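Local atomic coordinates of CBS domain-containing protein CBSX1, chloroplastic (Arabidopsis thaliana, PDB entry 4GQW), a protein that probably regulates thioredoxins in the chloroplast through a pair of CBS domains. Residues H18-T23 and T39-I44; K49-V54 and D89-A94; L96-K101 and L119-S124. One frame throughout, in Å; residues are numbered along the deposited sequence.

Interaction 1 (H18-T23 and T39-I44); sequences HVVKPT and TGFPVI
F41 reaches from strand 40-44 into the loop segment 18-23, where its side chain meets H18 and V20 in succession. F41 CB lies 3.2 Å from the carbonyl oxygen H18 O and also passes beside V19 CA. With chi1 at -10°, CG nearly eclipses the backbone N, and the ring swings round so that H18 O sits at its edge, 3.4 Å from F41 CD1. Across the ring, CD2 approaches V20 CB, and F41 CE2 comes within 3.9 Å of V20 CG2. That methyl, V20 CG2, lies over one face, 4.0 Å from the F41 ring centroid, in a CH-pi contact offset toward the rim. Beyond the two segments, the phenyl group packs on A29, L32 and L33 of helix 26-35.

The backbones are joined at V20. I44 N donates to V20 O (3.1 Å, 150° at the hydrogen), the better formed of two bonds; V20 N to P42 O (3.3 Å, 138°) is longer and more bent. This single bridge pairs V20 with V43 and is supplemented by a CA-H...O contact from V43 CA to the same V20 O. To one side of it V19 spreads its two methyls, CG1 against P42 CG and V19 CG2 against I44 CD1 at 3.8 Å. P22 CD rests on V43 CG1.

Two backbone bonds thus set the register of the loop along the first CBS domain's strand, carbonyl oxygens meeting C-H groups add to them, and the side-chain contact is almost wholly apolar; the salt bridge of K21, to E46, lies outside it.

Interaction 2 (K49-V54 and D89-A94); sequences KLVGLV and DLMTPA
M91 lies along V51, G52 and V54 where the short, weakly bonded strand 92-93 joins the edge of the antiparallel sheet formed with strands 40-44 and 50-55. The arrangement is that of a CBS pair, in which the segment just ahead of the second repeat's strand 98-99 adds to the sheet of the first repeat. Within strand 50-55, V51 and G52 both face V43, a classic beta bulge.

L53 and T92 form the antiparallel hydrogen-bonded pair, with their CB atoms on the face away from M91. L53 CB lies 3.8 Å from T92 O, whereas the rest of the leucine leads off and packs on P95. Both backbone bonds, L53 N to T92 O and T92 N to L53 O, are modelled implausibly short, and their exact lengths are doubtful.

The M91 side chain leaves its backbone with CG between the N and the carbonyl carbon (chi1 68°) and is extended from there on. It therefore runs along the neighbouring strand, with its successive atoms meeting different residues. M91 CB sits 3.9 Å from V54 CB and also close to L53 O. Farther out, M91 SD passes G52 CA at 4.1 Å, the sulfur lying against a residue that has no side chain. V43, on the central strand's other neighbour, lies against M91 as well. At the tip, the M91 methyl is near V51 O, so the end of the thioether touches both backbone and side chain of the bulge. The side chains of M91 and V51 cross there at about a right angle, with M91 CE 3.9 Å from V51 CG1.

Interaction 3 (L96-K101 and L119-S124); sequences LVVEEK and LPVVDS
V98 is turned about its CA-CB bond to chi1 -51°, which directs CG1 at L119 and CG2 at V121. V98 CG1 meets L119 CD1 at 3.7 Å, the two side chains crossing at about a right angle. V98 CG2 approaches V121 CG2 at 3.6 Å more obliquely. The preceding valine is rotated differently: V97 holds CG1 opposite its own backbone N (chi1 -173°), a setting that carries this methyl over the V122 side chain, 3.6 Å from V122 CG2. Its other methyl, CG2, comes up to P120 CG, and L96 O also meets the proline ring, 3.2 Å from P120 CD.

Between these side chains the backbones pair as parallel strands at V98 and V121. V98 N donates to P120 O at 2.9 Å, almost straight at 172°, and V98 O accepts the N-H of V122. V121 CA adds a CA-H...O contact to V98 O. The short, weakly bonded strand 98-99, helix 104-113 and strand 118-122 form a beta-alpha-beta unit of the second CBS domain, and the helix covers L119 through I110 and L111. In the neighbouring strand 128-133, I132 is reached by both V98 and L119, while V97 and P120 touch L50 of the first repeat.

E99 and E100 contribute mainly the carbon parts of their side chains. E99 bends at chi2, so the chain folds back alongside V122 and OE2 stops 3.5 Å from V122 CG2. E100 CG packs crosswise on V121 CG1 at 4.0 Å. D123, farther along, turns its CB away from segment 96-101, and its OD1 accepts hydrogen bonds from the backbone N atoms of D125 and K127.

In the fold
Interactions 1 and 2 meet in one sheet, which holds strands 40-44, 50-55 and 92-93; 18-23 is a loop along its edge. Strand 40-44 pairs with 50-55 through V43 and F41. Interaction 3 belongs to the other sheet, about 15 Å from interaction 2 between centres, and L50 links the two. All three are partly buried, their centres about 7, 9 and 12 Å from the centre of the chain. In interactions 1 and 3 the strand of each repeat is buried beneath a more exposed partner, and each uses two backbone bonds about a valine with apolar side chains around it. Interaction 2 has three exposed residues against one in interaction 1, and a single methionine supplies most of its side-chain contact.

Interaction 1 (H18-T23 and T39-I44)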
loop_
_atom_site.group_PDB
_atom_site.type_symbol
_atom_site.label_atom_id
_atom_site.label_comp_id
_atom_site.label_asym_id
_atom_site.label_seq_id
_atom_site.Cartn_x
_atom_site.Cartn_y
_atom_site.Cartn_z
ATOM N N HIS A 18 -9.216 -9.369 4.659
ATOM C CA HIS A 18 -8.830 -9.228 6.055
ATOM C C HIS A 18 -9.553 -8.026 6.639
ATOM O O HIS A 18 -9.112 -6.888 6.485
ATOM C CB HIS A 18 -7.319 -9.047 6.179
ATOM C CG HIS A 18 -6.528 -10.185 5.607
ATOM N ND1 HIS A 18 -5.889 -10.111 4.391
ATOM C CD2 HIS A 18 -6.288 -11.427 6.088
ATOM C CE1 HIS A 18 -5.280 -11.257 4.146
ATOM N NE2 HIS A 18 -5.506 -12.074 5.159
ATOM N N VAL A 19 -10.670 -8.283 7.306
ATOM C CA VAL A 19 -11.513 -7.207 7.808
ATOM C C VAL A 19 -11.318 -6.957 9.293
ATOM O O VAL A 19 -10.487 -7.587 9.943
ATOM C CB VAL A 19 -13.001 -7.492 7.551
ATOM C CG1 VAL A 19 -13.268 -7.588 6.058
ATOM C CG2 VAL A 19 -13.427 -8.768 8.263
ATOM N N VAL A 20 -12.109 -6.033 9.822
ATOM C CA VAL A 20 -12.025 -5.643 11.217
ATOM C C VAL A 20 -13.388 -5.095 11.639
ATOM O O VAL A 20 -14.121 -4.559 10.815
ATOM C CB VAL A 20 -10.889 -4.606 11.422
ATOM C CG1 VAL A 20 -11.346 -3.419 12.247
ATOM C CG2 VAL A 20 -9.671 -5.269 12.047
ATOM N N LYS A 21 -13.747 -5.266 12.906
ATOM C CA LYS A 21 -15.030 -4.780 13.400
ATOM C C LYS A 21 -14.812 -3.524 14.238
ATOM O O LYS A 21 -13.694 -3.256 14.658
ATOM C CB LYS A 21 -15.721 -5.877 14.209
ATOM C CG LYS A 21 -15.746 -7.194 13.457
ATOM C CD LYS A 21 -16.699 -8.209 14.053
ATOM C CE LYS A 21 -16.652 -9.488 13.237
ATOM N NZ LYS A 21 -17.638 -10.503 13.680
ATOM N N PRO A 22 -15.872 -2.731 14.467
ATOM C CA PRO A 22 -15.693 -1.533 15.296
ATOM C C PRO A 22 -15.310 -1.880 16.732
ATOM O O PRO A 22 -14.837 -1.017 17.469
ATOM C CB PRO A 22 -17.080 -0.883 15.279
ATOM C CG PRO A 22 -17.742 -1.419 14.076
ATOM C CD PRO A 22 -17.232 -2.811 13.908
ATOM N N THR A 23 -15.524 -3.130 17.125
ATOM C CA THR A 23 -15.206 -3.573 18.474
ATOM C C THR A 23 -13.725 -3.892 18.575
ATOM O O THR A 23 -13.174 -3.995 19.670
ATOM C CB THR A 23 -16.014 -4.822 18.847
ATOM O OG1 THR A 23 -15.590 -5.925 18.035
ATOM C CG2 THR A 23 -17.492 -4.571 18.620
ATOM N N THR A 39 -2.146 -1.989 4.677
ATOM C CA THR A 39 -2.145 -0.621 5.181
ATOM C C THR A 39 -3.494 -0.232 5.779
ATOM O O THR A 39 -3.639 0.850 6.347
ATOM C CB THR A 39 -1.797 0.381 4.074
ATOM O OG1 THR A 39 -2.884 0.469 3.144
ATOM C CG2 THR A 39 -0.542 -0.060 3.342
ATOM N N GLY A 40 -4.479 -1.112 5.643
ATOM C CA GLY A 40 -5.795 -0.862 6.200
ATOM C C GLY A 40 -6.800 -1.951 5.891
ATOM O O GLY A 40 -6.524 -2.861 5.112
ATOM N N PHE A 41 -7.971 -1.858 6.513
ATOM C CA PHE A 41 -9.060 -2.787 6.242
ATOM C C PHE A 41 -10.390 -2.070 6.132
ATOM O O PHE A 41 -10.535 -0.929 6.577
ATOM C CB PHE A 41 -9.209 -3.836 7.349
ATOM C CG PHE A 41 -8.094 -3.856 8.339
ATOM C CD1 PHE A 41 -7.102 -4.812 8.247
ATOM C CD2 PHE A 41 -8.060 -2.952 9.388
ATOM C CE1 PHE A 41 -6.084 -4.855 9.164
ATOM C CE2 PHE A 41 -7.041 -2.987 10.306
ATOM C CZ PHE A 41 -6.054 -3.941 10.196
ATOM N N PRO A 42 -11.376 -2.748 5.534
ATOM C CA PRO A 42 -12.768 -2.328 5.663
ATOM C C PRO A 42 -13.309 -2.761 7.012
ATOM O O PRO A 42 -12.874 -3.773 7.558
ATOM C CB PRO A 42 -13.466 -3.102 4.545
ATOM C CG PRO A 42 -12.637 -4.314 4.375
ATOM C CD PRO A 42 -11.227 -3.861 4.582
ATOM N N VAL A 43 -14.242 -1.988 7.547
ATOM C CA VAL A 43 -14.840 -2.293 8.832
ATOM C C VAL A 43 -16.288 -2.712 8.647
ATOM O O VAL A 43 -17.092 -1.974 8.066
ATOM C CB VAL A 43 -14.775 -1.094 9.783
ATOM C CG1 VAL A 43 -15.124 -1.526 11.196
ATOM C CG2 VAL A 43 -13.393 -0.480 9.747
ATOM N N ILE A 44 -16.604 -3.907 9.135
ATOM C CA ILE A 44 -17.943 -4.464 9.039
ATOM C C ILE A 44 -18.550 -4.654 10.417
ATOM O O ILE A 44 -17.844 -4.665 11.425
ATOM C CB ILE A 44 -17.922 -5.849 8.386
ATOM C CG1 ILE A 44 -17.090 -6.809 9.240
ATOM C CG2 ILE A 44 -17.379 -5.761 6.975
ATOM C CD1 ILE A 44 -17.107 -8.234 8.765
#

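Interaction 2 (K49-V54 and D89-A94)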
loop_
_atom_site.group_PDB
_atom_site.type_symbol
_atom_site.label_atom_id
_atom_site.label_comp_id
_atom_site.label_asym_id
_atom_site.label_seq_id
_atom_site.Cartn_x
_atom_site.Cartn_y
_atom_site.Cartn_z
ATOM N N LYS A 49 -22.051 -6.347 7.211
ATOM C CA LYS A 49 -22.343 -5.161 6.421
ATOM C C LYS A 49 -21.270 -4.101 6.641
ATOM O O LYS A 49 -20.883 -3.823 7.776
ATOM C CB LYS A 49 -23.722 -4.609 6.778
ATOM C CG LYS A 49 -24.858 -5.559 6.457
ATOM C CD LYS A 49 -26.211 -4.933 6.745
ATOM C CE LYS A 49 -27.337 -5.880 6.358
ATOM N NZ LYS A 49 -28.685 -5.338 6.673
ATOM N N LEU A 50 -20.790 -3.521 5.546
ATOM C CA LEU A 50 -19.734 -2.520 5.597
ATOM C C LEU A 50 -20.152 -1.330 6.452
ATOM O O LEU A 50 -21.214 -0.747 6.244
ATOM C CB LEU A 50 -19.384 -2.047 4.187
ATOM C CG LEU A 50 -18.191 -1.101 4.060
ATOM C CD1 LEU A 50 -16.897 -1.855 4.288
ATOM C CD2 LEU A 50 -18.189 -0.429 2.698
ATOM N N VAL A 51 -19.317 -0.976 7.422
ATOM C CA VAL A 51 -19.654 0.119 8.317
ATOM C C VAL A 51 -18.589 1.211 8.287
ATOM O O VAL A 51 -18.807 2.317 8.778
ATOM C CB VAL A 51 -19.907 -0.382 9.759
ATOM C CG1 VAL A 51 -18.602 -0.661 10.474
ATOM C CG2 VAL A 51 -20.737 0.624 10.535
ATOM N N GLY A 52 -17.442 0.914 7.683
ATOM C CA GLY A 52 -16.423 1.934 7.526
ATOM C C GLY A 52 -15.146 1.484 6.848
ATOM O O GLY A 52 -15.086 0.414 6.249
ATOM N N LEU A 53 -14.129 2.334 6.929
ATOM C CA LEU A 53 -12.787 1.999 6.477
ATOM C C LEU A 53 -11.810 2.485 7.529
ATOM O O LEU A 53 -12.027 3.525 8.147
ATOM C CB LEU A 53 -12.456 2.689 5.155
ATOM C CG LEU A 53 -13.018 2.178 3.828
ATOM C CD1 LEU A 53 -12.236 2.808 2.684
ATOM C CD2 LEU A 53 -12.970 0.672 3.737
ATOM N N VAL A 54 -10.735 1.738 7.736
ATOM C CA VAL A 54 -9.715 2.176 8.674
ATOM C C VAL A 54 -8.315 1.875 8.158
ATOM O O VAL A 54 -8.063 0.809 7.605
ATOM C CB VAL A 54 -9.935 1.583 10.089
ATOM C CG1 VAL A 54 -9.791 0.074 10.081
ATOM C CG2 VAL A 54 -8.978 2.211 11.083
ATOM N N ASP A 89 -14.003 4.336 16.649
ATOM C CA ASP A 89 -13.808 5.753 16.929
ATOM C C ASP A 89 -12.748 6.369 16.029
ATOM O O ASP A 89 -12.574 7.586 16.004
ATOM C CB ASP A 89 -13.434 5.962 18.396
ATOM C CG ASP A 89 -14.458 5.379 19.341
ATOM O OD1 ASP A 89 -15.491 6.036 19.575
ATOM O OD2 ASP A 89 -14.230 4.262 19.848
ATOM N N LEU A 90 -12.045 5.525 15.284
ATOM C CA LEU A 90 -10.966 6.003 14.430
ATOM C C LEU A 90 -11.258 5.803 12.947
ATOM O O LEU A 90 -10.691 6.489 12.100
ATOM C CB LEU A 90 -9.652 5.312 14.797
ATOM C CG LEU A 90 -9.118 5.583 16.204
ATOM C CD1 LEU A 90 -7.848 4.788 16.450
ATOM C CD2 LEU A 90 -8.864 7.066 16.395
ATOM N N MET A 91 -12.145 4.865 12.633
ATOM C CA MET A 91 -12.402 4.514 11.243
ATOM C C MET A 91 -13.083 5.642 10.490
ATOM O O MET A 91 -13.765 6.473 11.084
ATOM C CB MET A 91 -13.263 3.255 11.161
ATOM C CG MET A 91 -14.674 3.460 11.662
ATOM S SD MET A 91 -15.689 1.983 11.560
ATOM C CE MET A 91 -17.266 2.670 12.035
ATOM N N THR A 92 -12.877 5.674 9.178
ATOM C CA THR A 92 -13.641 6.562 8.317
ATOM C C THR A 92 -14.909 5.841 7.892
ATOM O O THR A 92 -14.861 4.833 7.186
ATOM C CB THR A 92 -12.836 7.027 7.093
ATOM O OG1 THR A 92 -11.991 8.117 7.477
ATOM C CG2 THR A 92 -13.772 7.500 5.984
ATOM N N PRO A 93 -16.053 6.348 8.355
ATOM C CA PRO A 93 -17.352 5.707 8.158
ATOM C C PRO A 93 -17.888 5.914 6.751
ATOM O O PRO A 93 -17.599 6.936 6.123
ATOM C CB PRO A 93 -18.252 6.422 9.180
ATOM C CG PRO A 93 -17.302 7.135 10.117
ATOM C CD PRO A 93 -16.153 7.510 9.249
ATOM N N ALA A 94 -18.652 4.934 6.276
ATOM C CA ALA A 94 -19.362 5.012 5.002
ATOM C C ALA A 94 -18.513 5.525 3.844
ATOM O O ALA A 94 -18.687 6.653 3.390
ATOM C CB ALA A 94 -20.612 5.861 5.154
#

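Interaction 3 (L96-K101 and L119-S124)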
loop_
_atom_site.group_PDB
_atom_site.type_symbol
_atom_site.label_atom_id
_atom_site.label_comp_id
_atom_site.label_asym_id
_atom_site.label_seq_id
_atom_site.Cartn_x
_atom_site.Cartn_y
_atom_site.Cartn_z
ATOM N N LEU A 96 -16.848 5.247 -0.200
ATOM C CA LEU A 96 -17.433 5.119 -1.528
ATOM C C LEU A 96 -17.399 3.667 -1.973
ATOM O O LEU A 96 -16.394 2.985 -1.802
ATOM C CB LEU A 96 -16.669 5.989 -2.510
ATOM C CG LEU A 96 -16.453 7.391 -1.946
ATOM C CD1 LEU A 96 -15.562 8.191 -2.872
ATOM C CD2 LEU A 96 -17.786 8.073 -1.753
ATOM N N VAL A 97 -18.503 3.200 -2.547
ATOM C CA VAL A 97 -18.718 1.769 -2.726
ATOM C C VAL A 97 -19.101 1.396 -4.157
ATOM O O VAL A 97 -19.749 2.172 -4.858
ATOM C CB VAL A 97 -19.832 1.278 -1.767
ATOM C CG1 VAL A 97 -19.961 -0.224 -1.816
ATOM C CG2 VAL A 97 -19.548 1.722 -0.342
ATOM N N VAL A 98 -18.684 0.203 -4.582
ATOM C CA VAL A 98 -19.151 -0.381 -5.837
ATOM C C VAL A 98 -19.824 -1.737 -5.599
ATOM O O VAL A 98 -19.758 -2.290 -4.496
ATOM C CB VAL A 98 -17.998 -0.559 -6.839
ATOM C CG1 VAL A 98 -17.221 0.740 -6.984
ATOM C CG2 VAL A 98 -17.076 -1.673 -6.389
ATOM N N GLU A 99 -20.475 -2.264 -6.634
ATOM C CA GLU A 99 -21.123 -3.576 -6.560
ATOM C C GLU A 99 -20.364 -4.618 -7.374
ATOM O O GLU A 99 -19.391 -4.300 -8.049
ATOM C CB GLU A 99 -22.565 -3.502 -7.066
ATOM C CG GLU A 99 -23.609 -3.329 -5.980
ATOM C CD GLU A 99 -23.687 -1.909 -5.476
ATOM O OE1 GLU A 99 -23.241 -0.998 -6.202
ATOM O OE2 GLU A 99 -24.198 -1.702 -4.356
ATOM N N GLU A 100 -20.815 -5.867 -7.303
ATOM C CA GLU A 100 -20.214 -6.944 -8.084
ATOM C C GLU A 100 -20.549 -6.794 -9.564
ATOM O O GLU A 100 -19.695 -6.991 -10.428
ATOM C CB GLU A 100 -20.680 -8.316 -7.584
ATOM C CG GLU A 100 -20.070 -8.748 -6.262
ATOM C CD GLU A 100 -20.232 -10.235 -6.002
ATOM O OE1 GLU A 100 -21.041 -10.603 -5.126
ATOM O OE2 GLU A 100 -19.543 -11.037 -6.667
ATOM N N LYS A 101 -21.802 -6.443 -9.843
ATOM C CA LYS A 101 -22.296 -6.305 -11.210
ATOM C C LYS A 101 -21.809 -5.015 -11.852
ATOM O O LYS A 101 -22.071 -4.760 -13.026
ATOM C CB LYS A 101 -23.827 -6.335 -11.225
ATOM C CG LYS A 101 -24.446 -7.662 -10.818
ATOM C CD LYS A 101 -25.972 -7.590 -10.856
ATOM C CE LYS A 101 -26.599 -8.960 -10.631
ATOM N NZ LYS A 101 -28.079 -8.942 -10.792
ATOM N N LEU A 119 -11.543 0.306 -3.464
ATOM C CA LEU A 119 -12.982 0.500 -3.382
ATOM C C LEU A 119 -13.664 -0.759 -2.871
ATOM O O LEU A 119 -13.499 -1.832 -3.440
ATOM C CB LEU A 119 -13.557 0.866 -4.750
ATOM C CG LEU A 119 -13.231 2.247 -5.316
ATOM C CD1 LEU A 119 -13.923 2.422 -6.654
ATOM C CD2 LEU A 119 -13.666 3.324 -4.344
ATOM N N PRO A 120 -14.430 -0.634 -1.783
ATOM C CA PRO A 120 -15.192 -1.763 -1.240
ATOM C C PRO A 120 -16.315 -2.216 -2.172
ATOM O O PRO A 120 -16.983 -1.395 -2.810
ATOM C CB PRO A 120 -15.764 -1.202 0.068
ATOM C CG PRO A 120 -15.747 0.272 -0.112
ATOM C CD PRO A 120 -14.538 0.562 -0.934
ATOM N N VAL A 121 -16.507 -3.529 -2.244
ATOM C CA VAL A 121 -17.519 -4.120 -3.107
ATOM C C VAL A 121 -18.582 -4.800 -2.267
ATOM O O VAL A 121 -18.291 -5.746 -1.526
ATOM C CB VAL A 121 -16.914 -5.168 -4.054
ATOM C CG1 VAL A 121 -17.951 -5.609 -5.070
ATOM C CG2 VAL A 121 -15.696 -4.603 -4.756
ATOM N N VAL A 122 -19.815 -4.319 -2.385
ATOM C CA VAL A 122 -20.917 -4.903 -1.638
ATOM C C VAL A 122 -21.932 -5.573 -2.552
ATOM O O VAL A 122 -21.804 -5.538 -3.776
ATOM C CB VAL A 122 -21.637 -3.858 -0.769
ATOM C CG1 VAL A 122 -20.644 -3.151 0.140
ATOM C CG2 VAL A 122 -22.380 -2.863 -1.641
ATOM N N ASP A 123 -22.939 -6.192 -1.948
ATOM C CA ASP A 123 -24.002 -6.830 -2.709
ATOM C C ASP A 123 -25.308 -6.056 -2.601
ATOM O O ASP A 123 -25.321 -4.899 -2.188
ATOM C CB ASP A 123 -24.189 -8.296 -2.289
ATOM C CG ASP A 123 -24.540 -8.460 -0.816
ATOM O OD1 ASP A 123 -24.992 -7.491 -0.171
ATOM O OD2 ASP A 123 -24.377 -9.587 -0.301
ATOM N N SER A 124 -26.405 -6.711 -2.959
ATOM C CA SER A 124 -27.707 -6.062 -3.009
ATOM C C SER A 124 -28.235 -5.737 -1.616
ATOM O O SER A 124 -29.136 -4.914 -1.464
ATOM C CB SER A 124 -28.708 -6.947 -3.757
ATOM O OG SER A 124 -28.081 -8.122 -4.245
#